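Local atomic coordinates of split-soret cytochrome C (Desulfovibrio desulfuricans, PDB entry 1H21), a protein that carries two heme c groups and probably one [2Fe-2S] cluster per subunit, with hemes shared across the homodimer, and may take part in sulfate reduction. Residues L24-A30 against A179-E184; Y34-W38 against P126-G132; A48-V53 against A92-L98; Q131-L137 against K165-R170. All coordinates share one frame; numbering follows the deposited sequence.

In the fold
From the N terminus, the chain enters helix 26-38, whose start meets helix 165-192 in interaction 1. This contact closes the longest of the four loops, and the other three lie within it. Further along the same first helix, interaction 2 closes a shorter loop with residues 126-132, and this in turn encloses interaction 3, where helices 44-60 and 87-99 pack in the interior. Interaction 4 follows interaction 2 in series, sharing Gln131 and Gly132 with it, and fastens the loop to the beginning of helix 165-192. No two loops cross. Interactions 1 and 3 touch through Cys29, Ser51, Ala92 and Ala182, and interactions 2 and 4 through Tyr34 and Glu169.

Interaction 1: L24-A30 against A179-E184; sequences LDPKECA and AFKAAE
Pro26 and Phe180 lie at the heart of a roughly antiparallel helix pair, in which the first turn of helix 26-38 packs on helix 165-192. The two short axes approach to 7.8 Å at an angle of 148°. Proline suits the first turn of a helix, where its missing N-H costs no helical hydrogen bond, and here its ring is also put to use: CB sits over one face of the Phe180 ring in a CH-pi contact, 3.9 Å from the ring centroid. With CG anti to the backbone N (chi1 -177°), the phenyl group reaches across to the first helix. Lys27 runs beside it, pointing the same way; the bend at chi2 carries CD to the ring edge at CE1, 3.5 Å away, and a second at chi4 turns NZ, which stays beside CE1 and CZ. The lysine NZ remains 5.1 Å from Glu184 OE2, too far for a salt bridge, although the opposite charges would probably attract weakly. Just before the helix, Asp25 is the N-cap, its OD1 accepting a weak bond from Lys27 N. Small residues allow the close approach: Ala183 CB lies 3.8 Å from Pro26 CA, with Leu24 CD1 and Cys29 SG also against this alanine, while Ala179 CB rests on Cys29 O. Helix 44-60 covers another side, with Met56 on Leu24. The result is a close helix pair with alanines at its interface, in a strand-free helical fold.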
loop_
_atom_site.group_PDB
_atom_site.type_symbol
_atom_site.label_atom_id
_atom_site.label_comp_id
_atom_site.label_asym_id
_atom_site.label_seq_id
_atom_site.Cartn_x
_atom_site.Cartn_y
_atom_site.Cartn_z
ATOM N N LEU A 24 14.235 -16.714 -10.737
ATOM C CA LEU A 24 12.931 -16.965 -11.324
ATOM C C LEU A 24 12.955 -16.845 -12.841
ATOM O O LEU A 24 13.915 -16.342 -13.417
ATOM C CB LEU A 24 11.933 -15.932 -10.775
ATOM C CG LEU A 24 11.803 -15.731 -9.258
ATOM C CD1 LEU A 24 11.587 -14.245 -8.924
ATOM C CD2 LEU A 24 10.693 -16.626 -8.688
ATOM N N ASP A 25 11.881 -17.290 -13.481
ATOM C CA ASP A 25 11.758 -17.169 -14.914
ATOM C C ASP A 25 10.773 -16.031 -15.106
ATOM O O ASP A 25 9.556 -16.223 -14.921
ATOM C CB ASP A 25 11.153 -18.435 -15.529
ATOM C CG ASP A 25 10.950 -18.325 -17.051
ATOM O OD1 ASP A 25 11.272 -17.276 -17.666
ATOM O OD2 ASP A 25 10.453 -19.302 -17.641
ATOM N N PRO A 26 11.274 -14.816 -15.431
ATOM C CA PRO A 26 10.407 -13.651 -15.643
ATOM C C PRO A 26 9.181 -13.937 -16.549
ATOM O O PRO A 26 8.042 -13.576 -16.188
ATOM C CB PRO A 26 11.371 -12.641 -16.264
ATOM C CG PRO A 26 12.628 -12.917 -15.546
ATOM C CD PRO A 26 12.692 -14.433 -15.590
ATOM N N LYS A 27 9.401 -14.614 -17.684
ATOM C CA LYS A 27 8.313 -14.941 -18.614
ATOM C C LYS A 27 7.255 -15.787 -17.904
ATOM O O LYS A 27 6.038 -15.560 -18.061
ATOM C CB LYS A 27 8.831 -15.727 -19.835
ATOM C CG LYS A 27 10.100 -15.181 -20.513
ATOM C CD LYS A 27 9.979 -13.751 -21.086
ATOM C CE LYS A 27 11.363 -13.182 -21.490
ATOM N NZ LYS A 27 12.348 -13.087 -20.340
ATOM N N GLU A 28 7.718 -16.780 -17.144
ATOM C CA GLU A 28 6.809 -17.650 -16.408
ATOM C C GLU A 28 6.029 -16.784 -15.396
ATOM O O GLU A 28 4.797 -16.883 -15.268
ATOM C CB GLU A 28 7.578 -18.763 -15.676
ATOM C CG GLU A 28 6.640 -19.810 -15.042
ATOM C CD GLU A 28 7.325 -20.795 -14.079
ATOM O OE1 GLU A 28 8.476 -20.551 -13.610
ATOM O OE2 GLU A 28 6.670 -21.823 -13.762
ATOM N N CYS A 29 6.753 -15.899 -14.717
ATOM C CA CYS A 29 6.157 -15.011 -13.734
ATOM C C CYS A 29 5.085 -14.092 -14.294
ATOM O O CYS A 29 3.991 -13.998 -13.727
ATOM C CB CYS A 29 7.240 -14.199 -13.058
ATOM S SG CYS A 29 8.113 -15.224 -11.921
ATOM N N ALA A 30 5.390 -13.422 -15.398
ATOM C CA ALA A 30 4.445 -12.509 -16.021
ATOM C C ALA A 30 3.132 -13.252 -16.270
ATOM O O ALA A 30 2.022 -12.803 -15.922
ATOM C CB ALA A 30 5.036 -11.995 -17.349
ATOM N N ALA A 179 5.155 -8.130 -12.443
ATOM C CA ALA A 179 5.651 -9.434 -12.018
ATOM C C ALA A 179 6.955 -9.704 -12.778
ATOM O O ALA A 179 7.975 -10.062 -12.180
ATOM C CB ALA A 179 4.630 -10.508 -12.348
ATOM N N PHE A 180 6.926 -9.464 -14.089
ATOM C CA PHE A 180 8.077 -9.660 -14.958
ATOM C C PHE A 180 9.251 -8.812 -14.493
ATOM O O PHE A 180 10.358 -9.314 -14.278
ATOM C CB PHE A 180 7.691 -9.283 -16.387
ATOM C CG PHE A 180 8.778 -9.514 -17.394
ATOM C CD1 PHE A 180 8.838 -10.705 -18.112
ATOM C CD2 PHE A 180 9.757 -8.549 -17.616
ATOM C CE1 PHE A 180 9.879 -10.933 -19.036
ATOM C CE2 PHE A 180 10.795 -8.770 -18.532
ATOM C CZ PHE A 180 10.859 -9.962 -19.243
ATOM N N LYS A 181 9.006 -7.522 -14.310
ATOM C CA LYS A 181 10.056 -6.605 -13.872
ATOM C C LYS A 181 10.616 -6.959 -12.492
ATOM O O LYS A 181 11.827 -6.927 -12.268
ATOM C CB LYS A 181 9.527 -5.172 -13.861
ATOM C CG LYS A 181 10.557 -4.156 -13.411
ATOM C CD LYS A 181 11.786 -4.230 -14.294
ATOM C CE LYS A 181 12.834 -3.205 -13.899
ATOM N NZ LYS A 181 13.991 -3.248 -14.829
ATOM N N ALA A 182 9.727 -7.263 -11.554
ATOM C CA ALA A 182 10.140 -7.609 -10.195
ATOM C C ALA A 182 11.017 -8.851 -10.242
ATOM O O ALA A 182 12.016 -8.945 -9.511
ATOM C CB ALA A 182 8.906 -7.857 -9.287
ATOM N N ALA A 183 10.621 -9.798 -11.097
ATOM C CA ALA A 183 11.356 -11.045 -11.264
ATOM C C ALA A 183 12.777 -10.707 -11.710
ATOM O O ALA A 183 13.740 -11.131 -11.071
ATOM C CB ALA A 183 10.665 -11.950 -12.282
ATOM N N GLU A 184 12.915 -9.862 -12.730
ATOM C CA GLU A 184 14.246 -9.485 -13.197
ATOM C C GLU A 184 15.082 -8.850 -12.103
ATOM O O GLU A 184 16.274 -9.115 -11.983
ATOM C CB GLU A 184 14.155 -8.532 -14.366
ATOM C CG GLU A 184 13.480 -9.120 -15.583
ATOM C CD GLU A 184 13.704 -8.269 -16.812
ATOM O OE1 GLU A 184 13.883 -7.034 -16.667
ATOM O OE2 GLU A 184 13.726 -8.832 -17.926
#

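Interaction 2: Y34-W38 against P126-G132; sequences YDGYW and PGDAAQG
Tyr34 and Trp38, one helical turn apart, face an irregular loop, with CA of Trp38 7.4 Å from CA of Gln131 and Tyr34 opposite Pro126. This is helix-to-loop packing at the surface of an all-helical fold, built on two CH-pi contacts. Pro126 CB lies over one face of the Tyr34 ring, 3.8 Å from its centroid, and the proline crosses the tyrosine at about a right angle. The opposite face is met by Trp38 NE1, offset toward the rim. Tyrosine suits the place because its ring packs while its hydroxyl reaches polar groups: OH accepts from Gln131 N at 3.1 Å, with an N-H...O angle of 152°, and is also hydrogen-bonded to Glu169 on helix 165-192. The indole of Trp38 is sandwiched in turn, with Tyr37 CD2 over one face and Gln131 on the other. Gln131 slides past in the opposite direction, its extended chain carrying the amide along the indole at an interplanar angle of 30°. Gly132, with no side chain, lets the far end of the indole close in, CH2 reaching 3.5 Å from its CA. Over the five-membered ring, Gln131 CB stands 3.6 Å from the centroid, only 10° off the normal.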
loop_
_atom_site.group_PDB
_atom_site.type_symbol
_atom_site.label_atom_id
_atom_site.label_comp_id
_atom_site.label_asym_id
_atom_site.label_seq_id
_atom_site.Cartn_x
_atom_site.Cartn_y
_atom_site.Cartn_z
ATOM N N TYR A 34 -0.567 -12.859 -14.412
ATOM C CA TYR A 34 -1.751 -12.533 -15.207
ATOM C C TYR A 34 -2.890 -13.514 -14.886
ATOM O O TYR A 34 -4.048 -13.110 -14.718
ATOM C CB TYR A 34 -1.410 -12.561 -16.700
ATOM C CG TYR A 34 -2.598 -12.353 -17.632
ATOM C CD1 TYR A 34 -2.932 -11.088 -18.104
ATOM C CD2 TYR A 34 -3.404 -13.426 -18.018
ATOM C CE1 TYR A 34 -4.041 -10.896 -18.932
ATOM C CE2 TYR A 34 -4.505 -13.243 -18.831
ATOM C CZ TYR A 34 -4.821 -11.976 -19.282
ATOM O OH TYR A 34 -5.945 -11.800 -20.051
ATOM N N ASP A 35 -2.557 -14.796 -14.770
ATOM C CA ASP A 35 -3.558 -15.823 -14.455
ATOM C C ASP A 35 -4.058 -15.655 -13.023
ATOM O O ASP A 35 -5.262 -15.718 -12.741
ATOM C CB ASP A 35 -2.966 -17.234 -14.633
ATOM C CG ASP A 35 -2.669 -17.575 -16.096
ATOM O OD1 ASP A 35 -3.104 -16.828 -17.009
ATOM O OD2 ASP A 35 -1.993 -18.605 -16.338
ATOM N N GLY A 36 -3.115 -15.409 -12.126
ATOM C CA GLY A 36 -3.441 -15.231 -10.728
ATOM C C GLY A 36 -4.411 -14.093 -10.521
ATOM O O GLY A 36 -5.322 -14.207 -9.697
ATOM N N TYR A 37 -4.253 -13.033 -11.324
ATOM C CA TYR A 37 -5.089 -11.837 -11.251
ATOM C C TYR A 37 -6.583 -12.163 -11.360
ATOM O O TYR A 37 -7.416 -11.618 -10.601
ATOM C CB TYR A 37 -4.657 -10.825 -12.337
ATOM C CG TYR A 37 -5.627 -9.663 -12.568
ATOM C CD1 TYR A 37 -5.550 -8.486 -11.810
ATOM C CD2 TYR A 37 -6.674 -9.773 -13.498
ATOM C CE1 TYR A 37 -6.506 -7.455 -11.966
ATOM C CE2 TYR A 37 -7.619 -8.764 -13.656
ATOM C CZ TYR A 37 -7.536 -7.612 -12.890
ATOM O OH TYR A 37 -8.505 -6.645 -13.034
ATOM N N TRP A 38 -6.924 -13.058 -12.285
ATOM C CA TRP A 38 -8.311 -13.438 -12.496
ATOM C C TRP A 38 -8.808 -14.471 -11.487
ATOM O O TRP A 38 -9.985 -14.490 -11.152
ATOM C CB TRP A 38 -8.490 -13.976 -13.911
ATOM C CG TRP A 38 -7.990 -13.067 -14.966
ATOM C CD1 TRP A 38 -6.777 -13.121 -15.568
ATOM C CD2 TRP A 38 -8.685 -11.955 -15.546
ATOM N NE1 TRP A 38 -6.663 -12.109 -16.492
ATOM C CE2 TRP A 38 -7.821 -11.377 -16.500
ATOM C CE3 TRP A 38 -9.948 -11.384 -15.348
ATOM C CZ2 TRP A 38 -8.178 -10.250 -17.258
ATOM C CZ3 TRP A 38 -10.305 -10.251 -16.106
ATOM C CH2 TRP A 38 -9.418 -9.702 -17.044
ATOM N N PRO A 126 -1.614 -11.496 -23.356
ATOM C CA PRO A 126 -1.873 -12.930 -23.130
ATOM C C PRO A 126 -2.281 -13.670 -24.395
ATOM O O PRO A 126 -2.395 -14.916 -24.403
ATOM C CB PRO A 126 -3.026 -12.905 -22.130
ATOM C CG PRO A 126 -3.861 -11.743 -22.678
ATOM C CD PRO A 126 -2.805 -10.681 -23.033
ATOM N N GLY A 127 -2.474 -12.905 -25.474
ATOM C CA GLY A 127 -2.907 -13.485 -26.723
ATOM C C GLY A 127 -4.359 -13.869 -26.533
ATOM O O GLY A 127 -5.173 -13.046 -26.108
ATOM N N ASP A 128 -4.681 -15.133 -26.779
ATOM C CA ASP A 128 -6.045 -15.598 -26.609
ATOM C C ASP A 128 -6.310 -16.186 -25.227
ATOM O O ASP A 128 -7.412 -16.667 -24.946
ATOM C CB ASP A 128 -6.393 -16.585 -27.718
ATOM C CG ASP A 128 -6.354 -15.936 -29.100
ATOM O OD1 ASP A 128 -7.258 -15.130 -29.401
ATOM O OD2 ASP A 128 -5.405 -16.206 -29.868
ATOM N N ALA A 129 -5.297 -16.155 -24.365
ATOM C CA ALA A 129 -5.461 -16.645 -22.996
ATOM C C ALA A 129 -6.150 -15.501 -22.247
ATOM O O ALA A 129 -6.336 -15.563 -21.021
ATOM C CB ALA A 129 -4.098 -16.965 -22.367
ATOM N N ALA A 130 -6.492 -14.447 -22.999
ATOM C CA ALA A 130 -7.146 -13.261 -22.464
ATOM C C ALA A 130 -8.440 -13.652 -21.790
ATOM O O ALA A 130 -9.312 -14.263 -22.416
ATOM C CB ALA A 130 -7.419 -12.272 -23.573
ATOM N N GLN A 131 -8.566 -13.312 -20.511
ATOM C CA GLN A 131 -9.779 -13.634 -19.774
ATOM C C GLN A 131 -10.774 -12.487 -19.699
ATOM O O GLN A 131 -11.915 -12.697 -19.272
ATOM C CB GLN A 131 -9.441 -14.151 -18.381
ATOM C CG GLN A 131 -8.606 -15.424 -18.399
ATOM C CD GLN A 131 -8.479 -16.031 -17.031
ATOM O OE1 GLN A 131 -7.362 -16.368 -16.597
ATOM N NE2 GLN A 131 -9.629 -16.180 -16.323
ATOM N N GLY A 132 -10.338 -11.280 -20.066
ATOM C CA GLY A 132 -11.220 -10.123 -20.051
ATOM C C GLY A 132 -11.655 -9.781 -21.458
ATOM O O GLY A 132 -12.803 -10.030 -21.825
#

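Interaction 3: A48-V53 against A92-L98; sequences AFYSIV and AAATFSL
Thr95 CB, at the middle of this buried interface, touches Ile52 CG2 at 3.6 Å, the two side chains crossing at about a right angle. Beyond CB the threonine forks. Its hydroxyl turns back between the backbone N and the carbonyl carbon (chi1 69°), where OG1 donates to Ala92 O at 2.7 Å in the carbonyl plane; the polar atom is thus satisfied within its own helix, and its flank still touches Ile52 CD1. The methyl CG2 points into the other helix, meeting Phe49 CD1 at 3.5 Å and Val53 CG2 at 3.7 Å. Threonine therefore serves both a polar and an apolar need here. One turn on, Leu98 and Val53 meet tip to tip, CD1 to CG2. Phe49 extends the apolar surface, its CZ beside Leu98 CD1, and Phe67 meets its ring. The short axes pass 8.6 Å apart at -37°, a crossing of two helices whose touching residues are all buried. The fold is helical, without strands, and the side chain of Ala48 lies about 6 Å from that of Cys44, a probable ligand of the iron-sulfur cluster.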
loop_
_atom_site.group_PDB
_atom_site.type_symbol
_atom_site.label_atom_id
_atom_site.label_comp_id
_atom_site.label_asym_id
_atom_site.label_seq_id
_atom_site.Cartn_x
_atom_site.Cartn_y
_atom_site.Cartn_z
ATOM N N ALA A 48 0.574 -11.018 -8.671
ATOM C CA ALA A 48 1.988 -10.699 -8.636
ATOM C C ALA A 48 2.690 -11.413 -7.493
ATOM O O ALA A 48 3.731 -12.040 -7.690
ATOM C CB ALA A 48 2.192 -9.204 -8.519
ATOM N N PHE A 49 2.133 -11.329 -6.291
ATOM C CA PHE A 49 2.769 -11.977 -5.145
ATOM C C PHE A 49 2.940 -13.463 -5.422
ATOM O O PHE A 49 4.034 -14.015 -5.337
ATOM C CB PHE A 49 1.954 -11.797 -3.865
ATOM C CG PHE A 49 2.665 -12.293 -2.654
ATOM C CD1 PHE A 49 3.579 -11.481 -1.994
ATOM C CD2 PHE A 49 2.477 -13.602 -2.212
ATOM C CE1 PHE A 49 4.320 -11.962 -0.897
ATOM C CE2 PHE A 49 3.201 -14.102 -1.120
ATOM C CZ PHE A 49 4.130 -13.275 -0.458
ATOM N N TYR A 50 1.847 -14.109 -5.782
ATOM C CA TYR A 50 1.916 -15.523 -6.072
ATOM C C TYR A 50 2.921 -15.878 -7.171
ATOM O O TYR A 50 3.696 -16.814 -7.008
ATOM C CB TYR A 50 0.548 -16.078 -6.429
ATOM C CG TYR A 50 0.549 -17.584 -6.501
ATOM C CD1 TYR A 50 0.148 -18.343 -5.407
ATOM C CD2 TYR A 50 0.951 -18.258 -7.659
ATOM C CE1 TYR A 50 0.139 -19.733 -5.458
ATOM C CE2 TYR A 50 0.949 -19.654 -7.719
ATOM C CZ TYR A 50 0.537 -20.377 -6.609
ATOM O OH TYR A 50 0.480 -21.747 -6.642
ATOM N N SER A 51 2.960 -15.111 -8.255
ATOM C CA SER A 51 3.888 -15.440 -9.323
ATOM C C SER A 51 5.338 -15.506 -8.831
ATOM O O SER A 51 6.202 -16.076 -9.491
ATOM C CB SER A 51 3.746 -14.474 -10.506
ATOM O OG SER A 51 4.312 -13.215 -10.240
ATOM N N ILE A 52 5.598 -14.970 -7.647
ATOM C CA ILE A 52 6.949 -14.974 -7.114
ATOM C C ILE A 52 7.133 -16.008 -6.013
ATOM O O ILE A 52 7.904 -16.957 -6.157
ATOM C CB ILE A 52 7.347 -13.559 -6.637
ATOM C CG1 ILE A 52 7.602 -12.674 -7.865
ATOM C CG2 ILE A 52 8.528 -13.617 -5.686
ATOM C CD1 ILE A 52 8.046 -11.273 -7.559
ATOM N N VAL A 53 6.389 -15.852 -4.929
ATOM C CA VAL A 53 6.483 -16.767 -3.795
ATOM C C VAL A 53 5.651 -18.009 -4.048
ATOM O O VAL A 53 5.970 -19.087 -3.553
ATOM C CB VAL A 53 6.031 -16.067 -2.500
ATOM C CG1 VAL A 53 6.076 -17.015 -1.318
ATOM C CG2 VAL A 53 6.904 -14.836 -2.244
ATOM N N ALA A 92 4.560 -7.397 -5.504
ATOM C CA ALA A 92 5.908 -7.699 -5.964
ATOM C C ALA A 92 6.968 -7.217 -4.991
ATOM O O ALA A 92 7.866 -7.968 -4.638
ATOM C CB ALA A 92 6.149 -7.104 -7.353
ATOM N N ALA A 93 6.850 -5.986 -4.510
ATOM C CA ALA A 93 7.854 -5.473 -3.596
ATOM C C ALA A 93 7.849 -6.170 -2.240
ATOM O O ALA A 93 8.869 -6.239 -1.570
ATOM C CB ALA A 93 7.677 -3.987 -3.416
ATOM N N ALA A 94 6.692 -6.683 -1.839
ATOM C CA ALA A 94 6.557 -7.326 -0.539
ATOM C C ALA A 94 7.393 -8.568 -0.447
ATOM O O ALA A 94 7.909 -8.893 0.632
ATOM C CB ALA A 94 5.106 -7.665 -0.254
ATOM N N THR A 95 7.507 -9.267 -1.577
ATOM C CA THR A 95 8.286 -10.504 -1.645
ATOM C C THR A 95 9.755 -10.249 -1.288
ATOM O O THR A 95 10.391 -11.071 -0.626
ATOM C CB THR A 95 8.206 -11.190 -3.047
ATOM O OG1 THR A 95 8.887 -10.400 -4.021
ATOM C CG2 THR A 95 6.788 -11.351 -3.491
ATOM N N PHE A 96 10.261 -9.077 -1.651
ATOM C CA PHE A 96 11.654 -8.747 -1.373
ATOM C C PHE A 96 11.934 -8.784 0.122
ATOM O O PHE A 96 13.064 -9.106 0.548
ATOM C CB PHE A 96 12.023 -7.354 -1.893
ATOM C CG PHE A 96 11.741 -7.142 -3.338
ATOM C CD1 PHE A 96 11.373 -8.210 -4.168
ATOM C CD2 PHE A 96 11.851 -5.860 -3.879
ATOM C CE1 PHE A 96 11.127 -8.015 -5.509
ATOM C CE2 PHE A 96 11.607 -5.645 -5.228
ATOM C CZ PHE A 96 11.243 -6.726 -6.047
ATOM N N SER A 97 10.914 -8.467 0.916
ATOM C CA SER A 97 11.102 -8.440 2.352
ATOM C C SER A 97 11.101 -9.802 3.015
ATOM O O SER A 97 11.334 -9.908 4.224
ATOM C CB SER A 97 10.160 -7.453 3.017
ATOM O OG SER A 97 10.580 -6.123 2.700
ATOM N N LEU A 98 10.895 -10.842 2.203
ATOM C CA LEU A 98 10.934 -12.218 2.684
ATOM C C LEU A 98 12.385 -12.718 2.695
ATOM O O LEU A 98 12.734 -13.673 3.412
ATOM C CB LEU A 98 10.116 -13.113 1.770
ATOM C CG LEU A 98 8.622 -12.825 1.844
ATOM C CD1 LEU A 98 7.906 -13.661 0.802
ATOM C CD2 LEU A 98 8.071 -13.110 3.263
#

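Interaction 4: Q131-L137 against K165-R170; sequences QGVKGDL and KQRSER
Glu169 and Val133 meet through the flat carboxylate of Glu169, whose OE1 is approached by Val133 N from above the carboxylate plane, 42° out of it. This hydrogen bond measures 2.8 Å with an N-H...O angle of 148°, and the same oxygen takes a second, weak bond from Gly132 N. Two successive N-H groups of the loop thus point at one acceptor, and glycine at 132, lacking a side chain, allows the carboxylate to come so near. The other oxygen, OE2, forms a salt bridge with Arg173 and a hydrogen bond with Tyr34, an arrangement likely to favour the charged form. With Glu169 CG anti to the backbone N (chi1 177°), the methylene surface of the acid packs too, CG lying 3.6 Å from Val133 CG2; a bend at chi2 then brings the carboxylate round to the loop N-H groups. Valine's branching serves two partners, since its CG1 presses on Lys165 CB at 3.3 Å. Leu137 then spreads its two methyls over the helix, CD1 against Glu169 CG at 3.8 Å and CD2 beside the aliphatic part of Gln166. Within the first turn, Ser168 OG donates to Lys165 O, which also accepts Glu169 N. The loop thereby lies along the start of helix 165-192; Trp38 of helix 26-38 packs beside Glu169, while Arg170 turns to helix 147-158, hydrogen-bonding Ser150 and making a cation-pi contact with Trp154.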
loop_
_atom_site.group_PDB
_atom_site.type_symbol
_atom_site.label_atom_id
_atom_site.label_comp_id
_atom_site.label_asym_id
_atom_site.label_seq_id
_atom_site.Cartn_x
_atom_site.Cartn_y
_atom_site.Cartn_z
ATOM N N GLN A 131 -8.566 -13.312 -20.511
ATOM C CA GLN A 131 -9.779 -13.634 -19.774
ATOM C C GLN A 131 -10.774 -12.487 -19.699
ATOM O O GLN A 131 -11.915 -12.697 -19.272
ATOM C CB GLN A 131 -9.441 -14.151 -18.381
ATOM C CG GLN A 131 -8.606 -15.424 -18.399
ATOM C CD GLN A 131 -8.479 -16.031 -17.031
ATOM O OE1 GLN A 131 -7.362 -16.368 -16.597
ATOM N NE2 GLN A 131 -9.629 -16.180 -16.323
ATOM N N GLY A 132 -10.338 -11.280 -20.066
ATOM C CA GLY A 132 -11.220 -10.123 -20.051
ATOM C C GLY A 132 -11.655 -9.781 -21.458
ATOM O O GLY A 132 -12.803 -10.030 -21.825
ATOM N N VAL A 133 -10.769 -9.134 -22.209
ATOM C CA VAL A 133 -11.018 -8.786 -23.604
ATOM C C VAL A 133 -9.755 -9.120 -24.409
ATOM O O VAL A 133 -8.626 -8.808 -23.992
ATOM C CB VAL A 133 -11.379 -7.298 -23.802
ATOM C CG1 VAL A 133 -12.557 -6.919 -22.954
ATOM C CG2 VAL A 133 -10.166 -6.391 -23.547
ATOM N N LYS A 134 -9.949 -9.818 -25.524
ATOM C CA LYS A 134 -8.845 -10.215 -26.377
ATOM C C LYS A 134 -8.465 -9.003 -27.199
ATOM O O LYS A 134 -9.325 -8.150 -27.463
ATOM C CB LYS A 134 -9.293 -11.355 -27.293
ATOM C CG LYS A 134 -8.594 -12.696 -27.032
ATOM C CD LYS A 134 -9.424 -13.847 -27.608
ATOM C CE LYS A 134 -10.701 -14.092 -26.811
ATOM N NZ LYS A 134 -11.721 -14.809 -27.663
ATOM N N GLY A 135 -7.179 -8.867 -27.526
ATOM C CA GLY A 135 -6.812 -7.738 -28.357
ATOM C C GLY A 135 -5.613 -6.873 -28.060
ATOM O O GLY A 135 -4.563 -7.355 -27.601
ATOM N N ASP A 136 -5.798 -5.587 -28.347
ATOM C CA ASP A 136 -4.780 -4.562 -28.176
ATOM C C ASP A 136 -5.287 -3.528 -27.211
ATOM O O ASP A 136 -6.492 -3.276 -27.157
ATOM C CB ASP A 136 -4.526 -3.856 -29.506
ATOM C CG ASP A 136 -3.308 -4.387 -30.223
ATOM O OD1 ASP A 136 -3.390 -5.507 -30.770
ATOM O OD2 ASP A 136 -2.267 -3.691 -30.229
ATOM N N LEU A 137 -4.376 -2.926 -26.454
ATOM C CA LEU A 137 -4.751 -1.884 -25.499
ATOM C C LEU A 137 -3.789 -0.708 -25.610
ATOM O O LEU A 137 -2.607 -0.893 -25.914
ATOM C CB LEU A 137 -4.788 -2.420 -24.060
ATOM C CG LEU A 137 -5.983 -3.318 -23.722
ATOM C CD1 LEU A 137 -5.775 -4.050 -22.401
ATOM C CD2 LEU A 137 -7.269 -2.492 -23.703
ATOM N N LYS A 165 -14.525 -3.675 -19.423
ATOM C CA LYS A 165 -13.789 -4.946 -19.394
ATOM C C LYS A 165 -12.348 -4.671 -19.782
ATOM O O LYS A 165 -11.430 -5.413 -19.423
ATOM C CB LYS A 165 -14.398 -5.949 -20.365
ATOM C CG LYS A 165 -15.614 -6.654 -19.816
ATOM C CD LYS A 165 -15.700 -8.071 -20.366
ATOM C CE LYS A 165 -16.870 -8.829 -19.755
ATOM N NZ LYS A 165 -16.772 -10.293 -20.020
ATOM N N GLN A 166 -12.161 -3.585 -20.517
ATOM C CA GLN A 166 -10.846 -3.177 -20.961
ATOM C C GLN A 166 -9.936 -2.773 -19.836
ATOM O O GLN A 166 -8.789 -3.178 -19.807
ATOM C CB GLN A 166 -10.954 -2.008 -21.937
ATOM C CG GLN A 166 -11.311 -2.359 -23.360
ATOM C CD GLN A 166 -12.072 -1.247 -23.984
ATOM O OE1 GLN A 166 -13.233 -1.012 -23.625
ATOM N NE2 GLN A 166 -11.422 -0.491 -24.861
ATOM N N ARG A 167 -10.431 -1.967 -18.907
ATOM C CA ARG A 167 -9.547 -1.532 -17.843
ATOM C C ARG A 167 -9.228 -2.656 -16.864
ATOM O O ARG A 167 -8.155 -2.662 -16.247
ATOM C CB ARG A 167 -10.010 -0.216 -17.189
ATOM C CG ARG A 167 -10.907 -0.340 -16.010
ATOM C CD ARG A 167 -10.153 -0.384 -14.684
ATOM N NE ARG A 167 -10.843 -1.323 -13.802
ATOM C CZ ARG A 167 -10.240 -2.180 -12.985
ATOM N NH1 ARG A 167 -8.910 -2.208 -12.896
ATOM N NH2 ARG A 167 -10.960 -3.103 -12.371
ATOM N N SER A 168 -10.128 -3.625 -16.737
ATOM C CA SER A 168 -9.851 -4.752 -15.868
ATOM C C SER A 168 -8.875 -5.676 -16.622
ATOM O O SER A 168 -8.090 -6.391 -16.010
ATOM C CB SER A 168 -11.129 -5.486 -15.482
ATOM O OG SER A 168 -11.633 -6.256 -16.550
ATOM N N GLU A 169 -8.929 -5.652 -17.956
ATOM C CA GLU A 169 -8.009 -6.440 -18.769
ATOM C C GLU A 169 -6.660 -5.748 -18.614
ATOM O O GLU A 169 -5.642 -6.389 -18.375
ATOM C CB GLU A 169 -8.441 -6.431 -20.240
ATOM C CG GLU A 169 -7.499 -7.177 -21.197
ATOM C CD GLU A 169 -7.404 -8.681 -20.936
ATOM O OE1 GLU A 169 -8.432 -9.325 -20.663
ATOM O OE2 GLU A 169 -6.284 -9.229 -21.041
ATOM N N ARG A 170 -6.668 -4.423 -18.699
ATOM C CA ARG A 170 -5.458 -3.621 -18.550
ATOM C C ARG A 170 -4.762 -3.882 -17.217
ATOM O O ARG A 170 -3.554 -4.128 -17.193
ATOM C CB ARG A 170 -5.773 -2.125 -18.645
ATOM C CG ARG A 170 -4.577 -1.213 -18.360
ATOM C CD ARG A 170 -5.049 0.113 -17.812
ATOM N NE ARG A 170 -3.976 1.046 -17.473
ATOM C CZ ARG A 170 -3.699 1.433 -16.228
ATOM N NH1 ARG A 170 -4.406 0.955 -15.200
ATOM N NH2 ARG A 170 -2.746 2.334 -16.010
#